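Local coordinates for protein beta-glucoside phosphorylase BglX (PDB 5VQE) that probably cleaves beta-glucosides by phosphorolysis, transferring the glucosyl unit to phosphate, as a member of glycoside hydrolase family 3, at residues 50-64 against 78-92. Residues are numbered along the deposited sequence; the frame is centred on the assembly and turned at random.
Sequences PLDVMKHFLPGAVMY and RLQKASKIPLLIACN. With G2F (2-deoxy-2-fluoro-alpha-D-glucopyranose), chain B.
Strands 61-64 and 88-91 run parallel, their axes 4.6 Å apart and 27° from alignment, joined by four backbone hydrogen bonds, Leu88 N to Gly60 O, Val62 N to Leu88 O, Ala90 N to Val62 O (2.8 Å, nearly straight) and Tyr64 N to Ala90 O. With helix 69-82 they form a beta-alpha-beta unit of the family 3 TIM-barrel-type domain. Val62 and Ile89 face the helix side by side, and Val62 CG2 meets Leu79 CD1 tip to tip at 4.0 Å. Leucine suits this junction because its forked end touches two groups at once: CD1 also lies at the in-plane edge of the Tyr64 ring, while CD2 packs against Leu51 CD1 and Met54 CE. The Tyr64 ring takes Ile89 CG2 over one face, a CH-pi contact 3.9 Å from the centroid; its hydroxyl hydrogen-bonds Thr76. Near the surface, Pro50 CG rests over one face of the Arg78 guanidinium, displaced toward its edge. On the sheet's other side, Ala61 CB touches Leu88 CB and Ala90 CB touches Met63 CG; methyls suit this close packing. Chi1 of -168° lays Met63 CG beside its own carbonyl carbon, 3.3 Å from Ala90 O, and Met63 SD stops 3.6 Å from O6 of the bound 2-deoxy-2-fluoroglucose, in the pocket shared with Asn92.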
loop_
_atom_site.group_PDB
_atom_site.type_symbol
_atom_site.label_atom_id
_atom_site.label_comp_id
_atom_site.label_asym_id
_atom_site.label_seq_id
_atom_site.Cartn_x
_atom_site.Cartn_y
_atom_site.Cartn_z
ATOM N N PRO A 50 -20.005 -5.786 13.067
ATOM C CA PRO A 50 -19.391 -4.469 12.803
ATOM C C PRO A 50 -19.753 -3.417 13.834
ATOM O O PRO A 50 -18.915 -2.572 14.170
ATOM C CB PRO A 50 -19.916 -4.101 11.406
ATOM C CG PRO A 50 -21.115 -4.973 11.191
ATOM C CD PRO A 50 -20.827 -6.241 11.932
ATOM N N LEU A 51 -20.980 -3.442 14.353
ATOM C CA LEU A 51 -21.391 -2.471 15.360
ATOM C C LEU A 51 -20.643 -2.635 16.677
ATOM O O LEU A 51 -20.860 -1.827 17.587
ATOM C CB LEU A 51 -22.900 -2.573 15.607
ATOM C CG LEU A 51 -23.864 -1.801 14.694
ATOM C CD1 LEU A 51 -23.264 -1.437 13.345
ATOM C CD2 LEU A 51 -25.149 -2.603 14.502
ATOM N N ASP A 52 -19.783 -3.649 16.809
ATOM C CA ASP A 52 -18.908 -3.729 17.970
ATOM C C ASP A 52 -17.934 -2.564 18.037
ATOM O O ASP A 52 -17.378 -2.300 19.108
ATOM C CB ASP A 52 -18.124 -5.041 17.969
ATOM C CG ASP A 52 -18.938 -6.210 18.481
ATOM O OD1 ASP A 52 -20.164 -6.050 18.663
ATOM O OD2 ASP A 52 -18.346 -7.285 18.712
ATOM N N VAL A 53 -17.702 -1.861 16.925
ATOM C CA VAL A 53 -16.831 -0.693 16.971
ATOM C C VAL A 53 -17.428 0.440 17.788
ATOM O O VAL A 53 -16.734 1.424 18.061
ATOM C CB VAL A 53 -16.496 -0.164 15.559
ATOM C CG1 VAL A 53 -15.922 -1.276 14.689
ATOM C CG2 VAL A 53 -17.710 0.478 14.894
ATOM N N MET A 54 -18.693 0.324 18.193
ATOM C CA MET A 54 -19.384 1.380 18.917
ATOM C C MET A 54 -19.743 0.988 20.345
ATOM O O MET A 54 -20.531 1.693 20.980
ATOM C CB MET A 54 -20.660 1.781 18.170
ATOM C CG MET A 54 -20.432 2.373 16.795
ATOM S SD MET A 54 -21.979 2.453 15.874
ATOM C CE MET A 54 -21.380 2.914 14.249
ATOM N N LYS A 55 -19.200 -0.114 20.867
ATOM C CA LYS A 55 -19.572 -0.560 22.210
ATOM C C LYS A 55 -18.904 0.256 23.310
ATOM O O LYS A 55 -19.469 0.391 24.400
ATOM C CB LYS A 55 -19.205 -2.034 22.409
ATOM C CG LYS A 55 -19.669 -2.957 21.306
ATOM N N HIS A 56 -17.698 0.772 23.069
ATOM C CA HIS A 56 -16.920 1.415 24.113
ATOM C C HIS A 56 -16.773 2.909 23.907
ATOM O O HIS A 56 -16.339 3.607 24.830
ATOM C CB HIS A 56 -15.536 0.766 24.188
ATOM C CG HIS A 56 -15.588 -0.723 24.303
ATOM N ND1 HIS A 56 -15.897 -1.366 25.484
ATOM C CD2 HIS A 56 -15.400 -1.698 23.383
ATOM C CE1 HIS A 56 -15.882 -2.672 25.288
ATOM N NE2 HIS A 56 -15.580 -2.900 24.024
ATOM N N PHE A 57 -17.110 3.402 22.724
ATOM C CA PHE A 57 -17.017 4.806 22.360
ATOM C C PHE A 57 -17.628 4.931 20.974
ATOM O O PHE A 57 -17.936 3.931 20.322
ATOM C CB PHE A 57 -15.567 5.300 22.376
ATOM C CG PHE A 57 -14.616 4.401 21.639
ATOM C CD1 PHE A 57 -13.833 3.495 22.328
ATOM C CD2 PHE A 57 -14.511 4.460 20.259
ATOM C CE1 PHE A 57 -12.958 2.665 21.662
ATOM C CE2 PHE A 57 -13.641 3.639 19.585
ATOM C CZ PHE A 57 -12.861 2.732 20.288
ATOM N N LEU A 58 -17.791 6.170 20.528
ATOM C CA LEU A 58 -18.359 6.428 19.209
ATOM C C LEU A 58 -17.242 6.875 18.271
ATOM O O LEU A 58 -16.776 8.024 18.364
ATOM C CB LEU A 58 -19.464 7.485 19.301
ATOM C CG LEU A 58 -20.595 7.080 20.272
ATOM C CD1 LEU A 58 -21.643 8.194 20.430
ATOM C CD2 LEU A 58 -21.275 5.765 19.857
ATOM N N PRO A 59 -16.765 6.012 17.373
ATOM C CA PRO A 59 -15.545 6.330 16.623
ATOM C C PRO A 59 -15.789 7.373 15.546
ATOM O O PRO A 59 -16.915 7.613 15.104
ATOM C CB PRO A 59 -15.141 4.988 16.005
ATOM C CG PRO A 59 -16.424 4.256 15.843
ATOM C CD PRO A 59 -17.281 4.674 17.027
ATOM N N GLY A 60 -14.690 7.984 15.107
ATOM C CA GLY A 60 -14.760 8.971 14.044
ATOM C C GLY A 60 -14.664 8.352 12.661
ATOM O O GLY A 60 -15.075 8.975 11.677
ATOM N N ALA A 61 -14.127 7.137 12.572
ATOM C CA ALA A 61 -13.903 6.484 11.287
ATOM C C ALA A 61 -13.803 4.979 11.490
ATOM O O ALA A 61 -13.638 4.496 12.611
ATOM C CB ALA A 61 -12.630 7.009 10.609
ATOM N N VAL A 62 -13.928 4.241 10.382
ATOM C CA VAL A 62 -13.608 2.823 10.334
ATOM C C VAL A 62 -12.789 2.564 9.078
ATOM O O VAL A 62 -12.809 3.349 8.128
ATOM C CB VAL A 62 -14.860 1.920 10.338
ATOM C CG1 VAL A 62 -15.664 2.130 11.601
ATOM C CG2 VAL A 62 -15.721 2.187 9.112
ATOM N N MET A 63 -12.059 1.448 9.088
ATOM C CA MET A 63 -11.390 0.928 7.900
ATOM C C MET A 63 -11.843 -0.506 7.663
ATOM O O MET A 63 -11.852 -1.317 8.593
ATOM C CB MET A 63 -9.863 0.954 8.032
ATOM C CG MET A 63 -9.162 0.683 6.685
ATOM S SD MET A 63 -7.478 0.030 6.752
ATOM C CE MET A 63 -7.806 -1.664 7.223
ATOM N N TYR A 64 -12.221 -0.810 6.424
ATOM C CA TYR A 64 -12.606 -2.161 6.034
ATOM C C TYR A 64 -11.354 -2.940 5.648
ATOM O O TYR A 64 -10.589 -2.505 4.779
ATOM C CB TYR A 64 -13.578 -2.160 4.850
ATOM C CG TYR A 64 -14.931 -1.512 5.086
ATOM C CD1 TYR A 64 -15.516 -1.507 6.339
ATOM C CD2 TYR A 64 -15.626 -0.924 4.041
ATOM C CE1 TYR A 64 -16.745 -0.926 6.550
ATOM C CE2 TYR A 64 -16.864 -0.333 4.245
ATOM C CZ TYR A 64 -17.417 -0.344 5.503
ATOM O OH TYR A 64 -18.642 0.236 5.720
ATOM N N ARG A 78 -25.376 0.062 7.518
ATOM C CA ARG A 78 -25.609 -0.205 8.929
ATOM C C ARG A 78 -24.805 0.743 9.808
ATOM O O ARG A 78 -25.334 1.331 10.759
ATOM C CB ARG A 78 -25.253 -1.651 9.230
ATOM C CG ARG A 78 -26.132 -2.651 8.493
ATOM C CD ARG A 78 -25.588 -4.042 8.671
ATOM N NE ARG A 78 -25.421 -4.377 10.078
ATOM C CZ ARG A 78 -24.915 -5.523 10.516
ATOM N NH1 ARG A 78 -24.517 -6.454 9.654
ATOM N NH2 ARG A 78 -24.807 -5.735 11.820
ATOM N N LEU A 79 -23.521 0.911 9.496
ATOM C CA LEU A 79 -22.666 1.751 10.327
ATOM C C LEU A 79 -23.123 3.199 10.300
ATOM O O LEU A 79 -23.279 3.832 11.351
ATOM C CB LEU A 79 -21.218 1.637 9.863
ATOM C CG LEU A 79 -20.531 0.332 10.230
ATOM C CD1 LEU A 79 -19.233 0.206 9.448
ATOM C CD2 LEU A 79 -20.278 0.261 11.725
ATOM N N GLN A 80 -23.339 3.748 9.105
ATOM C CA GLN A 80 -23.647 5.167 9.008
ATOM C C GLN A 80 -24.984 5.496 9.658
ATOM O O GLN A 80 -25.102 6.503 10.364
ATOM C CB GLN A 80 -23.641 5.609 7.549
ATOM C CG GLN A 80 -22.265 5.565 6.877
ATOM C CD GLN A 80 -21.332 6.676 7.340
ATOM O OE1 GLN A 80 -21.447 7.185 8.451
ATOM N NE2 GLN A 80 -20.392 7.048 6.481
ATOM N N LYS A 81 -26.010 4.677 9.423
ATOM C CA LYS A 81 -27.310 4.969 10.016
ATOM C C LYS A 81 -27.294 4.819 11.534
ATOM O O LYS A 81 -28.107 5.450 12.215
ATOM C CB LYS A 81 -28.383 4.075 9.391
ATOM C CG LYS A 81 -28.821 4.530 8.003
ATOM N N ALA A 82 -26.376 4.021 12.075
ATOM C CA ALA A 82 -26.213 3.891 13.515
ATOM C C ALA A 82 -25.340 4.979 14.130
ATOM O O ALA A 82 -25.269 5.058 15.362
ATOM C CB ALA A 82 -25.615 2.525 13.841
ATOM N N SER A 83 -24.689 5.813 13.320
ATOM C CA SER A 83 -23.763 6.832 13.806
ATOM C C SER A 83 -24.437 8.196 13.839
ATOM O O SER A 83 -25.022 8.625 12.840
ATOM C CB SER A 83 -22.524 6.909 12.912
ATOM O OG SER A 83 -21.776 5.714 12.970
ATOM N N LYS A 84 -24.312 8.899 14.970
ATOM C CA LYS A 84 -24.819 10.267 15.034
ATOM C C LYS A 84 -24.004 11.194 14.145
ATOM O O LYS A 84 -24.566 12.023 13.416
ATOM C CB LYS A 84 -24.812 10.785 16.473
ATOM C CG LYS A 84 -25.311 12.231 16.566
ATOM C CD LYS A 84 -25.483 12.725 17.997
ATOM C CE LYS A 84 -24.145 12.957 18.684
ATOM N NZ LYS A 84 -24.309 13.753 19.939
ATOM N N ILE A 85 -22.686 11.096 14.220
ATOM C CA ILE A 85 -21.778 11.805 13.316
ATOM C C ILE A 85 -21.412 10.840 12.191
ATOM O O ILE A 85 -20.945 9.733 12.479
ATOM C CB ILE A 85 -20.503 12.282 14.040
ATOM C CG1 ILE A 85 -20.833 13.082 15.305
ATOM C CG2 ILE A 85 -19.645 13.096 13.090
ATOM C CD1 ILE A 85 -21.654 14.335 15.068
ATOM N N PRO A 86 -21.595 11.212 10.923
ATOM C CA PRO A 86 -21.174 10.319 9.838
ATOM C C PRO A 86 -19.714 9.917 9.979
ATOM O O PRO A 86 -18.873 10.699 10.421
ATOM C CB PRO A 86 -21.398 11.159 8.572
ATOM C CG PRO A 86 -22.424 12.141 8.938
ATOM C CD PRO A 86 -22.229 12.436 10.401
ATOM N N LEU A 87 -19.418 8.697 9.548
ATOM C CA LEU A 87 -18.077 8.133 9.618
ATOM C C LEU A 87 -17.280 8.434 8.355
ATOM O O LEU A 87 -17.818 8.388 7.248
ATOM C CB LEU A 87 -18.147 6.613 9.783
ATOM C CG LEU A 87 -18.805 6.083 11.056
ATOM C CD1 LEU A 87 -19.303 4.654 10.855
ATOM C CD2 LEU A 87 -17.812 6.146 12.194
ATOM N N LEU A 88 -15.987 8.706 8.525
ATOM C CA LEU A 88 -15.046 8.463 7.439
ATOM C C LEU A 88 -14.843 6.959 7.323
ATOM O O LEU A 88 -14.677 6.270 8.336
ATOM C CB LEU A 88 -13.715 9.167 7.692
ATOM C CG LEU A 88 -13.763 10.695 7.743
ATOM C CD1 LEU A 88 -12.427 11.221 8.187
ATOM C CD2 LEU A 88 -14.148 11.283 6.400
ATOM N N ILE A 89 -14.908 6.440 6.098
ATOM C CA ILE A 89 -14.803 5.007 5.838
ATOM C C ILE A 89 -13.586 4.799 4.952
ATOM O O ILE A 89 -13.595 5.170 3.771
ATOM C CB ILE A 89 -16.075 4.441 5.188
ATOM C CG1 ILE A 89 -17.270 4.603 6.135
ATOM C CG2 ILE A 89 -15.897 2.968 4.861
ATOM C CD1 ILE A 89 -18.600 4.271 5.509
ATOM N N ALA A 90 -12.538 4.208 5.519
ATOM C CA ALA A 90 -11.253 4.074 4.855
ATOM C C ALA A 90 -11.025 2.655 4.342
ATOM O O ALA A 90 -11.681 1.698 4.761
ATOM C CB ALA A 90 -10.121 4.464 5.808
ATOM N N CYS A 91 -10.077 2.542 3.412
ATOM C CA CYS A 91 -9.678 1.261 2.845
ATOM C C CYS A 91 -8.274 1.411 2.258
ATOM O O CYS A 91 -7.935 2.471 1.714
ATOM C CB CYS A 91 -10.678 0.805 1.767
ATOM S SG CYS A 91 -10.611 -0.963 1.339
ATOM N N ASN A 92 -7.470 0.345 2.363
ATOM C CA ASN A 92 -6.142 0.285 1.747
ATOM C C ASN A 92 -6.284 -0.123 0.277
ATOM O O ASN A 92 -5.880 -1.209 -0.142
ATOM C CB ASN A 92 -5.237 -0.711 2.473
ATOM C CG ASN A 92 -4.772 -0.227 3.835
ATOM O OD1 ASN A 92 -4.921 -0.923 4.858
ATOM N ND2 ASN A 92 -4.165 0.938 3.854
HETATM C C1 G2F B . -0.198 0.959 8.810
HETATM C C2 G2F B . 0.471 0.756 7.412
HETATM C C3 G2F B . -0.305 1.625 6.379
HETATM C C4 G2F B . -1.815 1.239 6.438
HETATM C C5 G2F B . -2.320 1.463 7.904
HETATM C C6 G2F B . -3.830 1.019 8.052
HETATM O O3 G2F B . 0.141 1.262 5.098
HETATM O O4 G2F B . -2.512 2.145 5.625
HETATM O O5 G2F B . -1.565 0.631 8.767
HETATM O O6 G2F B . -3.957 -0.286 7.561
HETATM F F2 G2F B . 1.757 1.166 7.450
HETATM O O HOH W 1 -18.268 9.476 13.566
HETATM O O HOH W 2 -8.027 -2.534 3.245
#